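Local coordinates for extracellular solute-binding protein, family 1 (Trichodesmium erythraeum IMS101, PDB 6G7N) that binds ferric iron and probably delivers it to an ABC transporter for uptake, as a periplasmic-type solute-binding protein, at residues K100-V112 with V184-Y197. Residues are numbered along the deposited sequence; the frame is centred on the assembly and turned at random. Where two conformers were deposited one is given.
With FE (Fe (III) ion), chain E; DAL (D-alanine), chain C.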
loop_
_atom_site.group_PDB
_atom_site.type_symbol
_atom_site.label_atom_id
_atom_site.label_comp_id
_atom_site.label_asym_id
_atom_site.label_seq_id
_atom_site.Cartn_x
_atom_site.Cartn_y
_atom_site.Cartn_z
ATOM N N LYS A 100 1.463 3.641 -5.959
ATOM C CA LYS A 100 0.149 3.169 -5.582
ATOM C C LYS A 100 0.055 1.659 -5.738
ATOM O O LYS A 100 0.545 1.079 -6.707
ATOM C CB LYS A 100 -0.904 3.859 -6.531
ATOM C CG LYS A 100 -2.334 3.453 -6.490
ATOM C CD LYS A 100 -3.063 4.372 -7.459
ATOM C CE LYS A 100 -2.842 4.199 -8.960
ATOM N NZ LYS A 100 -3.848 4.981 -9.723
ATOM N N ARG A 101 -0.636 1.040 -4.780
ATOM C CA ARG A 101 -0.954 -0.390 -4.794
ATOM C C ARG A 101 -2.460 -0.542 -4.646
ATOM O O ARG A 101 -3.141 0.322 -4.143
ATOM C CB ARG A 101 -0.183 -1.156 -3.712
ATOM C CG ARG A 101 -0.414 -0.682 -2.262
ATOM C CD ARG A 101 0.566 0.372 -1.758
ATOM N NE ARG A 101 1.961 -0.024 -1.795
ATOM C CZ ARG A 101 2.525 -0.936 -0.986
ATOM N NH1 ARG A 101 3.779 -1.281 -1.182
ATOM N NH2 ARG A 101 1.839 -1.523 -0.012
ATOM N N ALA A 102 -2.984 -1.682 -5.070
ATOM C CA ALA A 102 -4.418 -2.004 -4.901
ATOM C C ALA A 102 -4.551 -3.285 -4.107
ATOM O O ALA A 102 -3.792 -4.229 -4.312
ATOM C CB ALA A 102 -5.097 -2.177 -6.258
ATOM N N ARG A 103 -5.520 -3.323 -3.180
ATOM C CA ARG A 103 -5.787 -4.551 -2.439
ATOM C C ARG A 103 -6.950 -5.243 -3.145
ATOM O O ARG A 103 -8.072 -4.740 -3.165
ATOM C CB ARG A 103 -6.020 -4.296 -0.945
ATOM C CG ARG A 103 -5.914 -5.568 -0.096
ATOM C CD ARG A 103 -5.423 -5.283 1.317
ATOM N NE ARG A 103 -5.080 -6.480 2.078
ATOM C CZ ARG A 103 -3.954 -7.183 1.891
ATOM N NH1 ARG A 103 -3.060 -6.841 0.978
ATOM N NH2 ARG A 103 -3.717 -8.258 2.646
ATOM N N VAL A 104 -6.627 -6.368 -3.785
ATOM C CA VAL A 104 -7.469 -6.990 -4.791
ATOM C C VAL A 104 -7.862 -8.393 -4.393
ATOM O O VAL A 104 -7.294 -8.984 -3.474
ATOM C CB VAL A 104 -6.769 -6.984 -6.159
ATOM C CG1 VAL A 104 -6.477 -5.544 -6.574
ATOM C CG2 VAL A 104 -5.501 -7.838 -6.128
ATOM N N ILE A 105 -8.830 -8.936 -5.160
ATOM C CA ILE A 105 -9.207 -10.346 -5.007
ATOM C C ILE A 105 -8.334 -11.164 -5.951
ATOM O O ILE A 105 -8.352 -10.979 -7.182
ATOM C CB ILE A 105 -10.687 -10.585 -5.297
ATOM C CG1 ILE A 105 -11.572 -9.843 -4.289
ATOM C CG2 ILE A 105 -11.002 -12.082 -5.232
ATOM C CD1 ILE A 105 -13.031 -9.752 -4.684
ATOM N N MET A 106 -7.542 -12.057 -5.370
ATOM C CA MET A 106 -6.755 -13.051 -6.115
ATOM C C MET A 106 -7.617 -14.299 -6.224
ATOM O O MET A 106 -8.189 -14.744 -5.209
ATOM C CB MET A 106 -5.471 -13.375 -5.361
ATOM C CG MET A 106 -4.577 -12.166 -5.094
ATOM S SD MET A 106 -3.883 -11.501 -6.634
ATOM C CE MET A 106 -2.882 -10.140 -5.973
ATOM N N TYR A 107 -7.761 -14.856 -7.438
ATOM C CA TYR A 107 -8.676 -15.982 -7.621
ATOM C C TYR A 107 -8.025 -17.111 -8.396
ATOM O O TYR A 107 -7.193 -16.908 -9.277
ATOM C CB TYR A 107 -9.981 -15.567 -8.301
ATOM C CG TYR A 107 -9.846 -14.988 -9.688
ATOM C CD1 TYR A 107 -9.598 -13.637 -9.899
ATOM C CD2 TYR A 107 -9.988 -15.809 -10.826
ATOM C CE1 TYR A 107 -9.470 -13.111 -11.172
ATOM C CE2 TYR A 107 -9.844 -15.273 -12.102
ATOM C CZ TYR A 107 -9.593 -13.923 -12.278
ATOM O OH TYR A 107 -9.457 -13.392 -13.538
ATOM N N ASN A 108 -8.386 -18.337 -8.028
ATOM C CA ASN A 108 -7.909 -19.523 -8.747
ATOM C C ASN A 108 -8.646 -19.581 -10.091
ATOM O O ASN A 108 -9.868 -19.716 -10.129
ATOM C CB ASN A 108 -8.167 -20.762 -7.921
ATOM C CG ASN A 108 -7.666 -22.009 -8.603
ATOM O OD1 ASN A 108 -8.273 -22.489 -9.548
ATOM N ND2 ASN A 108 -6.537 -22.510 -8.139
ATOM N N LYS A 109 -7.892 -19.503 -11.187
ATOM C CA LYS A 109 -8.493 -19.435 -12.514
ATOM C C LYS A 109 -9.283 -20.692 -12.905
ATOM O O LYS A 109 -10.248 -20.606 -13.663
ATOM C CB LYS A 109 -7.444 -19.129 -13.579
ATOM C CG LYS A 109 -6.813 -17.748 -13.471
ATOM C CD LYS A 109 -5.958 -17.451 -14.694
ATOM C CE LYS A 109 -5.405 -16.040 -14.641
ATOM N NZ LYS A 109 -4.715 -15.620 -15.909
ATOM N N ASN A 110 -8.866 -21.847 -12.387
ATOM C CA ASN A 110 -9.552 -23.102 -12.640
ATOM C C ASN A 110 -10.910 -23.147 -11.929
ATOM O O ASN A 110 -11.896 -23.659 -12.487
ATOM C CB ASN A 110 -8.658 -24.254 -12.161
ATOM C CG ASN A 110 -9.152 -25.598 -12.603
ATOM O OD1 ASN A 110 -9.414 -25.805 -13.778
ATOM N ND2 ASN A 110 -9.285 -26.517 -11.661
ATOM N N LYS A 111 -10.963 -22.632 -10.694
ATOM C CA LYS A 111 -12.144 -22.813 -9.843
ATOM C C LYS A 111 -13.125 -21.634 -9.878
ATOM O O LYS A 111 -14.294 -21.811 -9.525
ATOM C CB LYS A 111 -11.727 -23.110 -8.395
ATOM C CG LYS A 111 -10.788 -24.303 -8.217
ATOM C CD LYS A 111 -11.384 -25.615 -8.642
ATOM C CE LYS A 111 -12.379 -26.083 -7.609
ATOM N NZ LYS A 111 -12.815 -27.470 -7.925
ATOM N N VAL A 112 -12.659 -20.439 -10.270
ATOM C CA VAL A 112 -13.431 -19.209 -10.152
ATOM C C VAL A 112 -13.410 -18.441 -11.466
ATOM O O VAL A 112 -12.341 -18.063 -11.950
ATOM C CB VAL A 112 -12.855 -18.317 -9.034
ATOM C CG1 VAL A 112 -13.643 -17.012 -8.888
ATOM C CG2 VAL A 112 -12.874 -19.033 -7.695
ATOM N N VAL A 184 -4.024 -19.958 -2.872
ATOM C CA VAL A 184 -5.062 -19.922 -3.904
ATOM C C VAL A 184 -4.676 -20.805 -5.105
ATOM O O VAL A 184 -5.473 -21.619 -5.574
ATOM C CB VAL A 184 -5.350 -18.477 -4.337
ATOM C CG1 VAL A 184 -6.233 -18.417 -5.563
ATOM C CG2 VAL A 184 -6.000 -17.694 -3.195
ATOM N N ALA A 185 -3.435 -20.687 -5.571
ATOM C CA ALA A 185 -2.941 -21.523 -6.675
ATOM C C ALA A 185 -3.036 -23.005 -6.326
ATOM O O ALA A 185 -3.367 -23.827 -7.190
ATOM C CB ALA A 185 -1.492 -21.174 -7.013
ATOM N N ALA A 186 -2.719 -23.349 -5.076
ATOM C CA ALA A 186 -2.669 -24.762 -4.622
ATOM C C ALA A 186 -4.025 -25.359 -4.279
ATOM O O ALA A 186 -4.108 -26.537 -3.975
ATOM C CB ALA A 186 -1.774 -24.882 -3.417
ATOM N N GLY A 187 -5.069 -24.547 -4.271
ATOM C CA GLY A 187 -6.411 -25.026 -3.971
ATOM C C GLY A 187 -6.790 -25.039 -2.510
ATOM O O GLY A 187 -7.867 -25.534 -2.162
ATOM N N ILE A 188 -5.952 -24.491 -1.639
ATOM C CA ILE A 188 -6.276 -24.383 -0.216
ATOM C C ILE A 188 -7.444 -23.397 -0.046
ATOM O O ILE A 188 -8.344 -23.600 0.781
ATOM C CB ILE A 188 -5.020 -23.947 0.568
ATOM C CG1 ILE A 188 -3.964 -25.062 0.504
ATOM C CG2 ILE A 188 -5.366 -23.578 1.999
ATOM C CD1 ILE A 188 -2.606 -24.661 0.993
ATOM N N GLY A 189 -7.403 -22.313 -0.813
ATOM C CA GLY A 189 -8.537 -21.424 -0.963
ATOM C C GLY A 189 -8.857 -21.273 -2.432
ATOM O O GLY A 189 -7.989 -21.553 -3.291
ATOM N N ASP A 190 -10.068 -20.793 -2.745
ATOM C CA ASP A 190 -10.385 -20.412 -4.120
ATOM C C ASP A 190 -10.114 -18.935 -4.382
ATOM O O ASP A 190 -9.887 -18.559 -5.531
ATOM C CB ASP A 190 -11.832 -20.766 -4.491
ATOM C CG ASP A 190 -12.072 -22.265 -4.629
ATOM O OD1 ASP A 190 -11.109 -23.056 -4.700
ATOM O OD2 ASP A 190 -13.259 -22.618 -4.652
ATOM N N ILE A 191 -10.210 -18.097 -3.346
ATOM C CA ILE A 191 -9.958 -16.668 -3.473
ATOM C C ILE A 191 -9.185 -16.206 -2.249
ATOM O O ILE A 191 -9.198 -16.835 -1.189
ATOM C CB ILE A 191 -11.257 -15.841 -3.677
ATOM C CG1 ILE A 191 -12.164 -15.941 -2.462
ATOM C CG2 ILE A 191 -11.966 -16.218 -4.965
ATOM C CD1 ILE A 191 -13.353 -14.993 -2.538
ATOM N N GLY A 192 -8.516 -15.071 -2.405
ATOM C CA GLY A 192 -7.841 -14.422 -1.291
ATOM C C GLY A 192 -7.723 -12.957 -1.534
ATOM O O GLY A 192 -8.055 -12.485 -2.612
ATOM N N LEU A 193 -7.290 -12.219 -0.505
ATOM C CA LEU A 193 -6.980 -10.792 -0.666
ATOM C C LEU A 193 -5.482 -10.608 -0.556
ATOM O O LEU A 193 -4.834 -11.189 0.316
ATOM C CB LEU A 193 -7.687 -9.918 0.375
ATOM C CG LEU A 193 -9.198 -9.849 0.328
ATOM C CD1 LEU A 193 -9.831 -8.848 1.295
ATOM C CD2 LEU A 193 -9.746 -9.485 -1.045
ATOM N N ALA A 194 -4.932 -9.794 -1.452
ATOM C CA ALA A 194 -3.497 -9.472 -1.441
ATOM C C ALA A 194 -3.295 -8.194 -2.232
ATOM O O ALA A 194 -4.153 -7.799 -3.013
ATOM C CB ALA A 194 -2.661 -10.606 -2.008
ATOM N N ASN A 195 -2.118 -7.591 -2.067
ATOM C CA ASN A 195 -1.793 -6.416 -2.870
ATOM C C ASN A 195 -1.373 -6.842 -4.283
ATOM O O ASN A 195 -0.684 -7.848 -4.468
ATOM C CB ASN A 195 -0.696 -5.575 -2.211
ATOM C CG ASN A 195 -1.146 -4.825 -0.969
ATOM O OD1 ASN A 195 -2.352 -4.647 -0.734
ATOM N ND2 ASN A 195 -0.179 -4.368 -0.179
ATOM N N SER A 196 -1.752 -5.999 -5.238
ATOM C CA SER A 196 -1.530 -6.213 -6.658
ATOM C C SER A 196 -0.078 -6.561 -7.006
ATOM O O SER A 196 0.178 -7.457 -7.832
ATOM C CB SER A 196 -1.969 -4.921 -7.392
ATOM O OG SER A 196 -1.367 -3.742 -6.839
ATOM N N TYR A 197 0.867 -5.836 -6.406
ATOM C CA TYR A 197 2.260 -5.989 -6.761
ATOM C C TYR A 197 2.829 -7.350 -6.399
ATOM O O TYR A 197 3.864 -7.734 -6.952
ATOM C CB TYR A 197 3.112 -4.834 -6.181
ATOM C CG TYR A 197 3.067 -4.716 -4.691
ATOM C CD1 TYR A 197 3.901 -5.445 -3.867
ATOM C CD2 TYR A 197 2.168 -3.854 -4.073
ATOM C CE1 TYR A 197 3.841 -5.315 -2.482
ATOM C CE2 TYR A 197 2.093 -3.727 -2.691
ATOM C CZ TYR A 197 2.897 -4.487 -1.874
ATOM O OH TYR A 197 2.773 -4.415 -0.515
HETATM FE FE FE E . 4.163 -4.994 0.796
HETATM N N DAL C . 6.047 -5.119 1.970
HETATM C CA DAL C . 7.107 -4.373 1.212
HETATM C CB DAL C . 8.097 -3.733 2.172
HETATM C C DAL C . 6.551 -3.375 0.251
HETATM O O DAL C . 5.313 -3.391 0.095
HETATM O OXT DAL C . 7.356 -2.598 -0.331
#
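Val104 and Met106 of strand 100-108 pair antiparallel with Ala194 and Gly192 of strand 191-195, each pair closed by two backbone hydrogen bonds, a ladder that Asn108 N extends to Asp190 O. At the other end Ser196 N bonds to Ala102 O, while Ser196 OG receives Ala102 N (3.2 Å).

Apolar contacts lie on both faces of the sheet. Ile105 CG1 meets Leu193 CD2 at 3.7 Å on the face shared with Ile191; on the reverse, Met106, bent at chi2 (-67°), lays its CG and CE against Ala194 CB.

Polar side chains fix the ends. Asn108 ND2 donates to Val184 O (2.9 Å), which Gly187 N, in a Schellman motif, reaches from the opposite face of the carbonyl; Asn108 OD1 accepts from Lys111 N in an Asx motif. A leucine in place of Asn108 would probably cost Val184 O one of its two donors and Lys111 N its side-chain acceptor, untying the turn from the helix end. Arg103 NH1 bonds weakly to Asn195 OD1 (2.9 Å), the stronger partner of this arginine being Asp177, in a salt bridge, and Asn195 ND2 donates to Tyr197 OH (3.0 Å).

Tyr197 OH binds the iron at 2.0 Å. Tyr197 CE2 sits over the centre of the Arg101 guanidinium, planes 45° apart, and Arg101 NH1 bonds to D-alanine O. Tyr197, Tyr141 and Tyr198 supply the tyrosine ligands and D-alanine adds its N and O, consistent with the tyrosine-rich ferric site of FutA-type binding proteins.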